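C-domain type II peptide synthetase (Streptomyces globisporus, PDB 4ZNM) is a free-standing condensation-domain protein of the peptide synthetase family, a single chain with two mixed beta-sheets flanked by helices. Local coordinates at residues 410-415 with 440-445; 426-431 with 436-441; 274-279 with 367-372; 123-128 with 244-249. One frame throughout, in Å; residues are numbered along the deposited sequence.

From the N terminus, contact 4 comes first. It joins the end of helix 110-125 to strand 242-249 and closes a loop of 115 residues. Contact 3 follows in series and closes 87 residues between helix 268-284 and strand 366-373. Contact 1 then brings strand 410-416 to helix 435-454 and closes 24 residues. Contact 2 lies within the span of contact 1 and closes a loop of only four residues. The two share Ala440 and Phe441 of the helix. No two contacts cross along the chain. All four reach the same five-stranded sheet. Contacts 1, 2 and 3 pack helices 435-454 and 268-284 against it, while contact 4 ties its strand 242-249 to helix 110-125.

Contact 1: residues 410-415 with 440-445; sequences VLWSIH and AFLADY
Trp412 of strand 410-415 meets three side chains of helix 440-445: Phe441, Leu442 and Tyr445. The short strand and helix axes pass 12.2 Å apart at 42°, and the indole spans much of that gap. The aromatic contacts dominate. Trp412 turns its edge to one face of Phe441 in a T-shaped pair, with the planes at 72°. Trp412 CZ2 comes within 3.5 Å of Phe441 CE2, and it stands toward the rim of the phenyl face, not over its centre. The Tyr445 ring also meets the six-membered indole ring, but obliquely, with centroids 5.2 Å apart.

Aliphatic carbons fill in the rest. Trp412 CH2 touches Tyr445 CB at 3.7 Å, and Trp412 CZ3 reaches Leu442 CD1 at 3.9 Å. In Trp412, CG stands opposite the carbonyl carbon (chi1 -58°), and the benzo end of the indole points toward the helix side chains. Polar ends are served by other residues: Tyr445 OH bonds to Met272 O of helix 268-284, and Trp412 NE1 also has a hydrogen-bond partner outside the two segments. The contact between the segments is therefore apolar, and its fit depends on ring shape and close packing.

Contact 2: residues 426-431 with 436-441; sequences LGYNTN and ETMAAF
A Met-aromatic contact between Met438 and Tyr428 lies where strand 422-429 runs through a short loop into helix 435-454. The short axes run nearly antiparallel, at 152° and 9.9 Å. Met438 is modelled as selenomethionine. Its CG sits over the centre of one face of Tyr428, 3.5 Å from the ring centroid and only 14° off the normal, which makes a CH-pi contact. The bend at chi2 leaves SE oblique to the ring, 4.6 Å from the Tyr428 centroid. SE comes closest to the root of the tyrosine, 3.9 Å from Tyr428 CB. Tyr428 has its CG between the backbone N and carbonyl carbon (chi1 51°), which places the ring beside Met438.

Two residues earlier on the strand, Leu426 packs against the next turn of the helix. Its CD2 touches Met438 O at 3.6 Å and lies 4.3 Å from Met438 SE. A looser touch to Phe441 CD2 extends this patch. Tyr428 OH bonds to Asp435 OD1 at the start of the helix and to Gln245 NE2 of strand 242-249. Helix 435-454 thus lies over strands 422-429 and 242-249, with helix 268-284 beside it at Phe441.

Contact 3: residues 274-279 with 367-372; sequences AAYQVL and QISVFQ
Ser369 is the first residue along strand 367-372 to reach Tyr276 of helix 274-279. Its OG stands between the backbone N and carbonyl carbon (chi1 78°) and forms a hydrogen bond with Tyr276 OH, the two oxygens being 2.9 Å apart. Either hydroxyl could be the donor. OG lies at the edge of the tyrosine ring, near its plane, not over a face. Both residues are buried, and this bond gives each hydroxyl a partner inside the core; Tyr276 OH has another outside the two segments.

Val370 comes next and points its side chain away from the helix. Its backbone bonds to Val410 and Trp412 of the neighbouring strand.

Phe371 turns back toward Tyr276. The two rings form an offset stack, with centroids 4.8 Å apart and planes at 25°. Phe371 CD2 lies over one face of Tyr276, near its rim, and is 3.5 Å from Tyr276 CG. In return Tyr276 CB sits over a face of Phe371, 4.1 Å from the ring centroid, in a CH-pi contact. Tyr276 CG is opposite its own backbone N (chi1 -171°), which carries the phenol along the strand from Phe371 to Ser369.

Trp412 joins the cluster, edge-to-face with Tyr276 and also against Phe371. One aromatic residue of helix 268-284 thus covers two inward-facing positions of strand 366-373, helix-on-sheet packing consistent with the chloramphenicol acetyltransferase-like fold of condensation domains.

Contact 4: residues 123-128 with 244-249; sequences EVESTG and WQRFAV
Glu125, in the last turn of helix 110-125, has its CA 10.7 Å from that of Trp244, so the backbones stay well apart and long side chains bridge them. The Glu125 chain is extended, with CG opposite the backbone N (chi1 -172°), and carries the carboxylate across to strand 244-249. There Arg246 NH2 donates to Glu125 OE2 in a salt bridge of 2.9 Å. OE2 receives it on its syn lone pair, but the N-H...O angle is a bent 134°, and OE2 is tilted 19° out of the guanidinium plane. A water links the other ends: it donates to Glu125 OE1 and accepts from Arg246 NH1 at 2.7 Å. Trp244 CD1 lies 3.4 Å from Glu125 OE1.

Further partners fix the carboxylate. Arg396 makes a second salt bridge to OE2, and Ser404 N donates to OE1, while Ser404 O accepts from Trp244 NE1. Two arginines would be expected to favour a charged glutamate. Behind Glu125, Thr127 N and OG1 both bond to Val124 O as the helix ends. The contact joins helix 110-125 to strand 242-249, whose Gln245 and Phe247 pack against helix 435-454.

Contact 1: residues 410-415 with 440-445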
loop_
_atom_site.group_PDB
_atom_site.type_symbol
_atom_site.label_atom_id
_atom_site.label_comp_id
_atom_site.label_asym_id
_atom_site.label_seq_id
_atom_site.Cartn_x
_atom_site.Cartn_y
_atom_site.Cartn_z
ATOM N N VAL A 410 3.678 11.413 -4.576
ATOM C CA VAL A 410 4.246 10.339 -5.397
ATOM C C VAL A 410 4.428 9.141 -4.481
ATOM O O VAL A 410 4.866 9.297 -3.337
ATOM C CB VAL A 410 5.578 10.771 -6.025
ATOM C CG1 VAL A 410 6.237 9.640 -6.760
ATOM C CG2 VAL A 410 5.353 11.947 -6.952
ATOM N N LEU A 411 4.064 7.954 -4.947
ATOM C CA LEU A 411 4.194 6.795 -4.104
ATOM C C LEU A 411 4.954 5.669 -4.816
ATOM O O LEU A 411 4.576 5.238 -5.911
ATOM C CB LEU A 411 2.836 6.310 -3.663
ATOM C CG LEU A 411 2.808 5.021 -2.864
ATOM C CD1 LEU A 411 3.522 5.250 -1.587
ATOM C CD2 LEU A 411 1.386 4.600 -2.587
ATOM N N TRP A 412 6.030 5.212 -4.182
ATOM C CA TRP A 412 6.711 3.985 -4.608
ATOM C C TRP A 412 6.258 2.872 -3.704
ATOM O O TRP A 412 6.342 2.982 -2.491
ATOM C CB TRP A 412 8.224 4.100 -4.520
ATOM C CG TRP A 412 8.851 5.167 -5.283
ATOM C CD1 TRP A 412 8.816 6.487 -5.004
ATOM C CD2 TRP A 412 9.686 5.018 -6.434
ATOM N NE1 TRP A 412 9.554 7.179 -5.925
ATOM C CE2 TRP A 412 10.100 6.295 -6.810
ATOM C CE3 TRP A 412 10.119 3.916 -7.177
ATOM C CZ2 TRP A 412 10.931 6.516 -7.917
ATOM C CZ3 TRP A 412 10.928 4.134 -8.264
ATOM C CH2 TRP A 412 11.335 5.418 -8.617
ATOM N N SER A 413 5.791 1.786 -4.298
ATOM C CA SER A 413 5.234 0.654 -3.567
ATOM C C SER A 413 5.932 -0.627 -4.046
ATOM O O SER A 413 5.730 -1.037 -5.186
ATOM C CB SER A 413 3.719 0.580 -3.797
ATOM O OG SER A 413 3.123 -0.498 -3.089
ATOM N N ILE A 414 6.758 -1.222 -3.182
ATOM C CA ILE A 414 7.574 -2.381 -3.523
ATOM C C ILE A 414 7.060 -3.630 -2.817
ATOM O O ILE A 414 7.048 -3.653 -1.583
ATOM C CB ILE A 414 9.039 -2.190 -3.112
ATOM C CG1 ILE A 414 9.575 -0.820 -3.544
ATOM C CG2 ILE A 414 9.889 -3.313 -3.661
ATOM C CD1 ILE A 414 9.663 -0.632 -4.997
ATOM N N HIS A 415 6.695 -4.683 -3.559
ATOM C CA HIS A 415 6.465 -5.981 -2.932
ATOM C C HIS A 415 7.716 -6.838 -3.038
ATOM O O HIS A 415 8.222 -7.076 -4.122
ATOM C CB HIS A 415 5.277 -6.727 -3.555
ATOM C CG HIS A 415 5.087 -8.097 -2.995
ATOM N ND1 HIS A 415 5.358 -9.244 -3.715
ATOM C CD2 HIS A 415 4.699 -8.508 -1.765
ATOM C CE1 HIS A 415 5.126 -10.300 -2.958
ATOM N NE2 HIS A 415 4.725 -9.881 -1.769
ATOM N N ALA A 440 11.256 8.359 -16.660
ATOM C CA ALA A 440 12.694 8.629 -16.520
ATOM C C ALA A 440 13.133 8.462 -15.069
ATOM O O ALA A 440 14.199 7.938 -14.782
ATOM C CB ALA A 440 13.042 10.046 -17.028
ATOM N N PHE A 441 12.280 8.885 -14.151
ATOM C CA PHE A 441 12.560 8.785 -12.729
ATOM C C PHE A 441 12.747 7.305 -12.357
ATOM O O PHE A 441 13.695 6.947 -11.695
ATOM C CB PHE A 441 11.403 9.429 -11.979
ATOM C CG PHE A 441 11.632 9.685 -10.522
ATOM C CD1 PHE A 441 12.880 9.972 -10.012
ATOM C CD2 PHE A 441 10.543 9.689 -9.658
ATOM C CE1 PHE A 441 13.041 10.243 -8.647
ATOM C CE2 PHE A 441 10.693 9.959 -8.303
ATOM C CZ PHE A 441 11.947 10.222 -7.791
ATOM N N LEU A 442 11.820 6.456 -12.803
ATOM C CA LEU A 442 11.872 5.026 -12.540
ATOM C C LEU A 442 13.107 4.386 -13.160
ATOM O O LEU A 442 13.774 3.563 -12.537
ATOM C CB LEU A 442 10.583 4.364 -13.076
ATOM C CG LEU A 442 10.543 2.850 -13.099
ATOM C CD1 LEU A 442 10.768 2.313 -11.710
ATOM C CD2 LEU A 442 9.185 2.452 -13.627
ATOM N N ALA A 443 13.423 4.770 -14.391
ATOM C CA ALA A 443 14.577 4.179 -15.059
ATOM C C ALA A 443 15.880 4.599 -14.372
ATOM O O ALA A 443 16.814 3.808 -14.295
ATOM C CB ALA A 443 14.596 4.553 -16.516
ATOM N N ASP A 444 15.934 5.835 -13.873
ATOM C CA ASP A 444 17.085 6.323 -13.105
ATOM C C ASP A 444 17.255 5.542 -11.803
ATOM O O ASP A 444 18.376 5.237 -11.373
ATOM C CB ASP A 444 16.937 7.811 -12.768
ATOM C CG ASP A 444 17.044 8.723 -13.990
ATOM O OD1 ASP A 444 17.500 8.284 -15.070
ATOM O OD2 ASP A 444 16.657 9.902 -13.857
ATOM N N TYR A 445 16.140 5.261 -11.149
ATOM C CA TYR A 445 16.177 4.469 -9.918
ATOM C C TYR A 445 16.721 3.057 -10.182
ATOM O O TYR A 445 17.573 2.574 -9.436
ATOM C CB TYR A 445 14.789 4.363 -9.242
ATOM C CG TYR A 445 14.814 3.429 -8.041
ATOM C CD1 TYR A 445 15.359 3.832 -6.833
ATOM C CD2 TYR A 445 14.349 2.140 -8.134
ATOM C CE1 TYR A 445 15.433 2.988 -5.736
ATOM C CE2 TYR A 445 14.419 1.266 -7.036
ATOM C CZ TYR A 445 14.967 1.693 -5.838
ATOM O OH TYR A 445 15.034 0.836 -4.743
#

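Contact 2: residues 426-431 with 436-441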
loop_
_atom_site.group_PDB
_atom_site.type_symbol
_atom_site.label_atom_id
_atom_site.label_comp_id
_atom_site.label_asym_id
_atom_site.label_seq_id
_atom_site.Cartn_x
_atom_site.Cartn_y
_atom_site.Cartn_z
ATOM N N LEU A 426 5.035 2.669 -9.291
ATOM C CA LEU A 426 5.309 4.070 -9.114
ATOM C C LEU A 426 4.048 4.802 -9.509
ATOM O O LEU A 426 3.632 4.746 -10.676
ATOM C CB LEU A 426 6.480 4.523 -9.979
ATOM C CG LEU A 426 6.784 6.025 -9.950
ATOM C CD1 LEU A 426 7.003 6.590 -8.542
ATOM C CD2 LEU A 426 8.011 6.272 -10.812
ATOM N N GLY A 427 3.419 5.442 -8.524
ATOM C CA GLY A 427 2.176 6.148 -8.763
ATOM C C GLY A 427 2.383 7.646 -8.596
ATOM O O GLY A 427 3.171 8.098 -7.754
ATOM N N TYR A 428 1.630 8.423 -9.367
ATOM C CA TYR A 428 1.773 9.860 -9.339
ATOM C C TYR A 428 0.465 10.472 -9.826
ATOM O O TYR A 428 -0.342 9.818 -10.503
ATOM C CB TYR A 428 2.931 10.293 -10.220
ATOM C CG TYR A 428 2.826 9.700 -11.588
ATOM C CD1 TYR A 428 3.252 8.404 -11.813
ATOM C CD2 TYR A 428 2.299 10.410 -12.659
ATOM C CE1 TYR A 428 3.143 7.812 -13.091
ATOM C CE2 TYR A 428 2.202 9.830 -13.944
ATOM C CZ TYR A 428 2.642 8.522 -14.145
ATOM O OH TYR A 428 2.557 7.886 -15.395
ATOM N N ASN A 429 0.269 11.729 -9.474
ATOM C CA ASN A 429 -0.941 12.451 -9.860
ATOM C C ASN A 429 -0.730 13.075 -11.239
ATOM O O ASN A 429 0.204 13.854 -11.442
ATOM C CB ASN A 429 -1.294 13.535 -8.868
ATOM C CG ASN A 429 -1.494 13.036 -7.432
ATOM O OD1 ASN A 429 -1.162 13.742 -6.479
ATOM N ND2 ASN A 429 -2.080 11.874 -7.276
ATOM N N THR A 430 -1.605 12.736 -12.173
ATOM C CA THR A 430 -1.472 13.177 -13.559
ATOM C C THR A 430 -1.790 14.657 -13.724
ATOM O O THR A 430 -1.439 15.270 -14.739
ATOM C CB THR A 430 -2.385 12.335 -14.471
ATOM O OG1 THR A 430 -3.695 12.271 -13.909
ATOM C CG2 THR A 430 -1.870 10.938 -14.561
ATOM N N ASN A 431 -2.417 15.255 -12.716
ATOM C CA ASN A 431 -2.566 16.713 -12.682
ATOM C C ASN A 431 -1.266 17.439 -12.255
ATOM O O ASN A 431 -1.231 18.662 -12.192
ATOM C CB ASN A 431 -3.703 17.110 -11.744
ATOM C CG ASN A 431 -3.617 16.421 -10.411
ATOM O OD1 ASN A 431 -3.546 15.207 -10.351
ATOM N ND2 ASN A 431 -3.639 17.188 -9.336
ATOM N N GLU A 436 6.216 10.758 -18.896
ATOM C CA GLU A 436 7.608 10.694 -19.321
ATOM C C GLU A 436 8.575 11.034 -18.181
ATOM O O GLU A 436 9.611 10.407 -18.010
ATOM C CB GLU A 436 7.826 11.653 -20.489
ATOM C CG GLU A 436 7.062 11.266 -21.758
ATOM C CD GLU A 436 5.534 11.521 -21.695
ATOM O OE1 GLU A 436 5.058 12.292 -20.812
ATOM O OE2 GLU A 436 4.813 10.941 -22.549
ATOM N N THR A 437 8.233 12.050 -17.413
ATOM C CA THR A 437 9.023 12.440 -16.259
ATOM C C THR A 437 9.147 11.279 -15.290
ATOM O O THR A 437 10.222 11.001 -14.773
ATOM C CB THR A 437 8.380 13.624 -15.526
ATOM O OG1 THR A 437 8.229 14.689 -16.450
ATOM C CG2 THR A 437 9.213 14.076 -14.335
HETATM N N MSE A 438 8.032 10.618 -15.028
HETATM C CA MSE A 438 8.014 9.516 -14.066
HETATM C C MSE A 438 8.697 8.262 -14.650
HETATM O O MSE A 438 9.342 7.504 -13.933
HETATM C CB MSE A 438 6.586 9.224 -13.651
HETATM C CG MSE A 438 5.996 10.362 -12.828
HETATM SE SE MSE A 438 6.735 10.335 -10.984
HETATM C CE MSE A 438 7.825 11.928 -11.115
ATOM N N ALA A 439 8.552 8.065 -15.957
ATOM C CA ALA A 439 9.238 6.992 -16.654
ATOM C C ALA A 439 10.757 7.132 -16.519
ATOM O O ALA A 439 11.466 6.136 -16.284
ATOM C CB ALA A 439 8.831 6.985 -18.129
ATOM N N ALA A 440 11.256 8.359 -16.660
ATOM C CA ALA A 440 12.694 8.629 -16.520
ATOM C C ALA A 440 13.133 8.462 -15.069
ATOM O O ALA A 440 14.199 7.938 -14.782
ATOM C CB ALA A 440 13.042 10.046 -17.028
ATOM N N PHE A 441 12.280 8.885 -14.151
ATOM C CA PHE A 441 12.560 8.785 -12.729
ATOM C C PHE A 441 12.747 7.305 -12.357
ATOM O O PHE A 441 13.695 6.947 -11.695
ATOM C CB PHE A 441 11.403 9.429 -11.979
ATOM C CG PHE A 441 11.632 9.685 -10.522
ATOM C CD1 PHE A 441 12.880 9.972 -10.012
ATOM C CD2 PHE A 441 10.543 9.689 -9.658
ATOM C CE1 PHE A 441 13.041 10.243 -8.647
ATOM C CE2 PHE A 441 10.693 9.959 -8.303
ATOM C CZ PHE A 441 11.947 10.222 -7.791
#

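Contact 3: residues 274-279 with 367-372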
loop_
_atom_site.group_PDB
_atom_site.type_symbol
_atom_site.label_atom_id
_atom_site.label_comp_id
_atom_site.label_asym_id
_atom_site.label_seq_id
_atom_site.Cartn_x
_atom_site.Cartn_y
_atom_site.Cartn_z
ATOM N N ALA A 274 17.785 2.811 0.624
ATOM C CA ALA A 274 19.101 3.464 0.461
ATOM C C ALA A 274 19.347 3.926 -0.959
ATOM O O ALA A 274 19.833 5.041 -1.178
ATOM C CB ALA A 274 20.230 2.524 0.880
ATOM N N ALA A 275 19.072 3.052 -1.934
ATOM C CA ALA A 275 19.271 3.415 -3.336
ATOM C C ALA A 275 18.379 4.609 -3.708
ATOM O O ALA A 275 18.757 5.446 -4.535
ATOM C CB ALA A 275 18.981 2.248 -4.250
ATOM N N TYR A 276 17.190 4.675 -3.127
ATOM C CA TYR A 276 16.285 5.818 -3.396
ATOM C C TYR A 276 16.903 7.114 -2.870
ATOM O O TYR A 276 16.839 8.175 -3.509
ATOM C CB TYR A 276 14.913 5.589 -2.767
ATOM C CG TYR A 276 13.890 6.609 -3.182
ATOM C CD1 TYR A 276 13.656 6.853 -4.519
ATOM C CD2 TYR A 276 13.164 7.326 -2.242
ATOM C CE1 TYR A 276 12.736 7.773 -4.921
ATOM C CE2 TYR A 276 12.210 8.250 -2.642
ATOM C CZ TYR A 276 11.998 8.448 -3.990
ATOM O OH TYR A 276 11.077 9.351 -4.449
ATOM N N GLN A 277 17.522 7.022 -1.708
ATOM C CA GLN A 277 18.172 8.187 -1.127
ATOM C C GLN A 277 19.310 8.648 -2.002
ATOM O O GLN A 277 19.495 9.867 -2.226
ATOM C CB GLN A 277 18.665 7.879 0.277
ATOM C CG GLN A 277 17.532 7.605 1.213
ATOM C CD GLN A 277 17.966 7.495 2.642
ATOM O OE1 GLN A 277 17.982 8.481 3.378
ATOM N NE2 GLN A 277 18.304 6.295 3.054
ATOM N N VAL A 278 20.077 7.689 -2.507
ATOM C CA VAL A 278 21.166 8.010 -3.420
ATOM C C VAL A 278 20.593 8.713 -4.650
ATOM O O VAL A 278 21.137 9.713 -5.115
ATOM C CB VAL A 278 21.985 6.759 -3.805
ATOM C CG1 VAL A 278 23.018 7.069 -4.864
ATOM C CG2 VAL A 278 22.727 6.234 -2.601
ATOM N N LEU A 279 19.498 8.191 -5.176
ATOM C CA LEU A 279 18.856 8.797 -6.338
ATOM C C LEU A 279 18.421 10.236 -6.045
ATOM O O LEU A 279 18.668 11.112 -6.843
ATOM C CB LEU A 279 17.630 8.003 -6.767
ATOM C CG LEU A 279 16.799 8.584 -7.925
ATOM C CD1 LEU A 279 17.574 8.544 -9.236
ATOM C CD2 LEU A 279 15.517 7.830 -8.055
ATOM N N GLN A 367 5.762 18.207 -4.771
ATOM C CA GLN A 367 5.030 17.256 -3.960
ATOM C C GLN A 367 5.954 16.336 -3.191
ATOM O O GLN A 367 7.100 16.092 -3.570
ATOM C CB GLN A 367 4.112 16.398 -4.830
ATOM C CG GLN A 367 2.908 17.081 -5.386
ATOM C CD GLN A 367 2.072 16.115 -6.233
ATOM O OE1 GLN A 367 2.553 15.603 -7.235
ATOM N NE2 GLN A 367 0.835 15.839 -5.805
ATOM N N ILE A 368 5.443 15.768 -2.124
ATOM C CA ILE A 368 6.247 14.825 -1.407
ATOM C C ILE A 368 6.090 13.429 -2.017
ATOM O O ILE A 368 5.062 13.097 -2.608
ATOM C CB ILE A 368 5.922 14.812 0.072
ATOM C CG1 ILE A 368 4.479 14.446 0.324
ATOM C CG2 ILE A 368 6.219 16.167 0.692
ATOM C CD1 ILE A 368 4.388 13.476 1.453
ATOM N N SER A 369 7.140 12.640 -1.862
ATOM C CA SER A 369 7.122 11.251 -2.246
ATOM C C SER A 369 7.287 10.358 -1.031
ATOM O O SER A 369 7.876 10.736 -0.008
ATOM C CB SER A 369 8.219 10.954 -3.268
ATOM O OG SER A 369 9.468 10.845 -2.617
ATOM N N VAL A 370 6.708 9.179 -1.158
ATOM C CA VAL A 370 6.761 8.137 -0.156
ATOM C C VAL A 370 7.392 6.886 -0.785
ATOM O O VAL A 370 7.090 6.539 -1.923
ATOM C CB VAL A 370 5.344 7.793 0.356
ATOM C CG1 VAL A 370 5.395 6.732 1.410
ATOM C CG2 VAL A 370 4.640 9.020 0.923
ATOM N N PHE A 371 8.194 6.174 -0.021
ATOM C CA PHE A 371 8.825 4.952 -0.506
ATOM C C PHE A 371 8.496 3.841 0.480
ATOM O O PHE A 371 8.969 3.860 1.603
ATOM C CB PHE A 371 10.324 5.162 -0.655
ATOM C CG PHE A 371 11.036 4.082 -1.459
ATOM C CD1 PHE A 371 11.434 2.903 -0.868
ATOM C CD2 PHE A 371 11.332 4.285 -2.793
ATOM C CE1 PHE A 371 12.089 1.915 -1.610
ATOM C CE2 PHE A 371 11.991 3.311 -3.546
ATOM C CZ PHE A 371 12.371 2.122 -2.946
ATOM N N GLN A 372 7.651 2.898 0.065
ATOM C CA GLN A 372 7.138 1.885 0.984
ATOM C C GLN A 372 7.337 0.472 0.515
ATOM O O GLN A 372 7.284 0.185 -0.663
ATOM C CB GLN A 372 5.632 2.082 1.244
ATOM C CG GLN A 372 4.659 1.410 0.319
ATOM C CD GLN A 372 3.239 1.449 0.862
ATOM O OE1 GLN A 372 2.367 2.052 0.261
ATOM N NE2 GLN A 372 3.003 0.791 1.994
#

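Contact 4: residues 123-128 with 244-249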
loop_
_atom_site.group_PDB
_atom_site.type_symbol
_atom_site.label_atom_id
_atom_site.label_comp_id
_atom_site.label_asym_id
_atom_site.label_seq_id
_atom_site.Cartn_x
_atom_site.Cartn_y
_atom_site.Cartn_z
ATOM N N GLU A 123 -8.742 -2.839 -15.284
ATOM C CA GLU A 123 -10.064 -2.299 -15.577
ATOM C C GLU A 123 -10.814 -2.099 -14.273
ATOM O O GLU A 123 -11.425 -1.060 -14.059
ATOM C CB GLU A 123 -10.862 -3.225 -16.511
ATOM C CG GLU A 123 -12.231 -2.641 -16.830
ATOM C CD GLU A 123 -13.150 -3.627 -17.501
ATOM O OE1 GLU A 123 -12.642 -4.567 -18.147
ATOM O OE2 GLU A 123 -14.382 -3.455 -17.383
ATOM N N VAL A 124 -10.766 -3.081 -13.381
ATOM C CA VAL A 124 -11.465 -2.938 -12.101
ATOM C C VAL A 124 -10.880 -1.744 -11.341
ATOM O O VAL A 124 -11.617 -0.941 -10.814
ATOM C CB VAL A 124 -11.392 -4.229 -11.261
ATOM C CG1 VAL A 124 -11.848 -3.978 -9.822
ATOM C CG2 VAL A 124 -12.227 -5.303 -11.920
ATOM N N GLU A 125 -9.559 -1.581 -11.360
ATOM C CA GLU A 125 -8.919 -0.450 -10.672
ATOM C C GLU A 125 -9.348 0.899 -11.233
ATOM O O GLU A 125 -9.292 1.899 -10.535
ATOM C CB GLU A 125 -7.383 -0.554 -10.756
ATOM C CG GLU A 125 -6.663 0.456 -9.906
ATOM C CD GLU A 125 -5.139 0.454 -10.116
ATOM O OE1 GLU A 125 -4.467 1.411 -9.620
ATOM O OE2 GLU A 125 -4.629 -0.484 -10.776
ATOM N N SER A 126 -9.732 0.951 -12.504
ATOM C CA SER A 126 -10.225 2.211 -13.046
ATOM C C SER A 126 -11.681 2.515 -12.689
ATOM O O SER A 126 -12.155 3.590 -13.014
ATOM C CB SER A 126 -10.086 2.251 -14.558
ATOM O OG SER A 126 -11.056 1.390 -15.135
ATOM N N THR A 127 -12.368 1.621 -11.993
ATOM C CA THR A 127 -13.734 1.896 -11.582
ATOM C C THR A 127 -13.758 2.464 -10.163
ATOM O O THR A 127 -12.773 2.376 -9.433
ATOM C CB THR A 127 -14.616 0.646 -11.651
ATOM O OG1 THR A 127 -14.212 -0.305 -10.650
ATOM C CG2 THR A 127 -14.532 0.032 -13.032
ATOM N N GLY A 128 -14.879 3.080 -9.789
ATOM C CA GLY A 128 -14.999 3.746 -8.495
ATOM C C GLY A 128 -15.722 2.915 -7.462
ATOM O O GLY A 128 -16.429 1.961 -7.787
ATOM N N TRP A 244 -0.196 4.935 -12.676
ATOM C CA TRP A 244 0.701 3.981 -12.080
ATOM C C TRP A 244 1.564 3.372 -13.172
ATOM O O TRP A 244 1.054 3.003 -14.248
ATOM C CB TRP A 244 -0.072 2.887 -11.352
ATOM C CG TRP A 244 -0.843 3.371 -10.181
ATOM C CD1 TRP A 244 -2.124 3.876 -10.170
ATOM C CD2 TRP A 244 -0.389 3.412 -8.820
ATOM N NE1 TRP A 244 -2.484 4.205 -8.882
ATOM C CE2 TRP A 244 -1.439 3.941 -8.046
ATOM C CE3 TRP A 244 0.804 3.057 -8.187
ATOM C CZ2 TRP A 244 -1.334 4.096 -6.692
ATOM C CZ3 TRP A 244 0.897 3.227 -6.843
ATOM C CH2 TRP A 244 -0.161 3.744 -6.105
ATOM N N GLN A 245 2.871 3.308 -12.917
ATOM C CA GLN A 245 3.799 2.575 -13.784
ATOM C C GLN A 245 4.319 1.385 -13.009
ATOM O O GLN A 245 4.751 1.519 -11.868
ATOM C CB GLN A 245 4.938 3.479 -14.265
ATOM C CG GLN A 245 4.421 4.523 -15.285
ATOM C CD GLN A 245 5.500 5.426 -15.845
ATOM O OE1 GLN A 245 6.654 5.010 -16.013
ATOM N NE2 GLN A 245 5.127 6.685 -16.137
ATOM N N ARG A 246 4.265 0.217 -13.636
ATOM C CA ARG A 246 4.596 -1.044 -12.965
ATOM C C ARG A 246 5.979 -1.451 -13.365
ATOM O O ARG A 246 6.381 -1.183 -14.477
ATOM C CB ARG A 246 3.638 -2.150 -13.362
ATOM C CG ARG A 246 2.234 -1.705 -13.511
ATOM C CD ARG A 246 1.555 -1.570 -12.187
ATOM N NE ARG A 246 0.161 -1.230 -12.440
ATOM C CZ ARG A 246 -0.674 -0.777 -11.521
ATOM N NH1 ARG A 246 -0.261 -0.600 -10.276
ATOM N NH2 ARG A 246 -1.909 -0.495 -11.869
ATOM N N PHE A 247 6.712 -2.075 -12.466
ATOM C CA PHE A 247 8.031 -2.584 -12.804
ATOM C C PHE A 247 8.342 -3.806 -11.960
ATOM O O PHE A 247 7.627 -4.124 -11.000
ATOM C CB PHE A 247 9.102 -1.508 -12.608
ATOM C CG PHE A 247 9.272 -1.080 -11.193
ATOM C CD1 PHE A 247 8.497 -0.070 -10.676
ATOM C CD2 PHE A 247 10.221 -1.681 -10.378
ATOM C CE1 PHE A 247 8.650 0.350 -9.358
ATOM C CE2 PHE A 247 10.392 -1.246 -9.051
ATOM C CZ PHE A 247 9.597 -0.240 -8.551
ATOM N N ALA A 248 9.405 -4.498 -12.342
ATOM C CA ALA A 248 9.827 -5.719 -11.662
ATOM C C ALA A 248 11.330 -5.717 -11.593
ATOM O O ALA A 248 12.010 -5.302 -12.540
ATOM C CB ALA A 248 9.351 -6.910 -12.372
ATOM N N VAL A 249 11.861 -6.144 -10.462
ATOM C CA VAL A 249 13.290 -6.232 -10.368
ATOM C C VAL A 249 13.655 -7.606 -10.900
ATOM O O VAL A 249 13.339 -8.631 -10.294
ATOM C CB VAL A 249 13.779 -5.963 -8.965
ATOM C CG1 VAL A 249 15.296 -5.950 -8.935
ATOM C CG2 VAL A 249 13.277 -4.631 -8.527
HETATM O O HOH W 1 -2.283 0.499 -8.840
#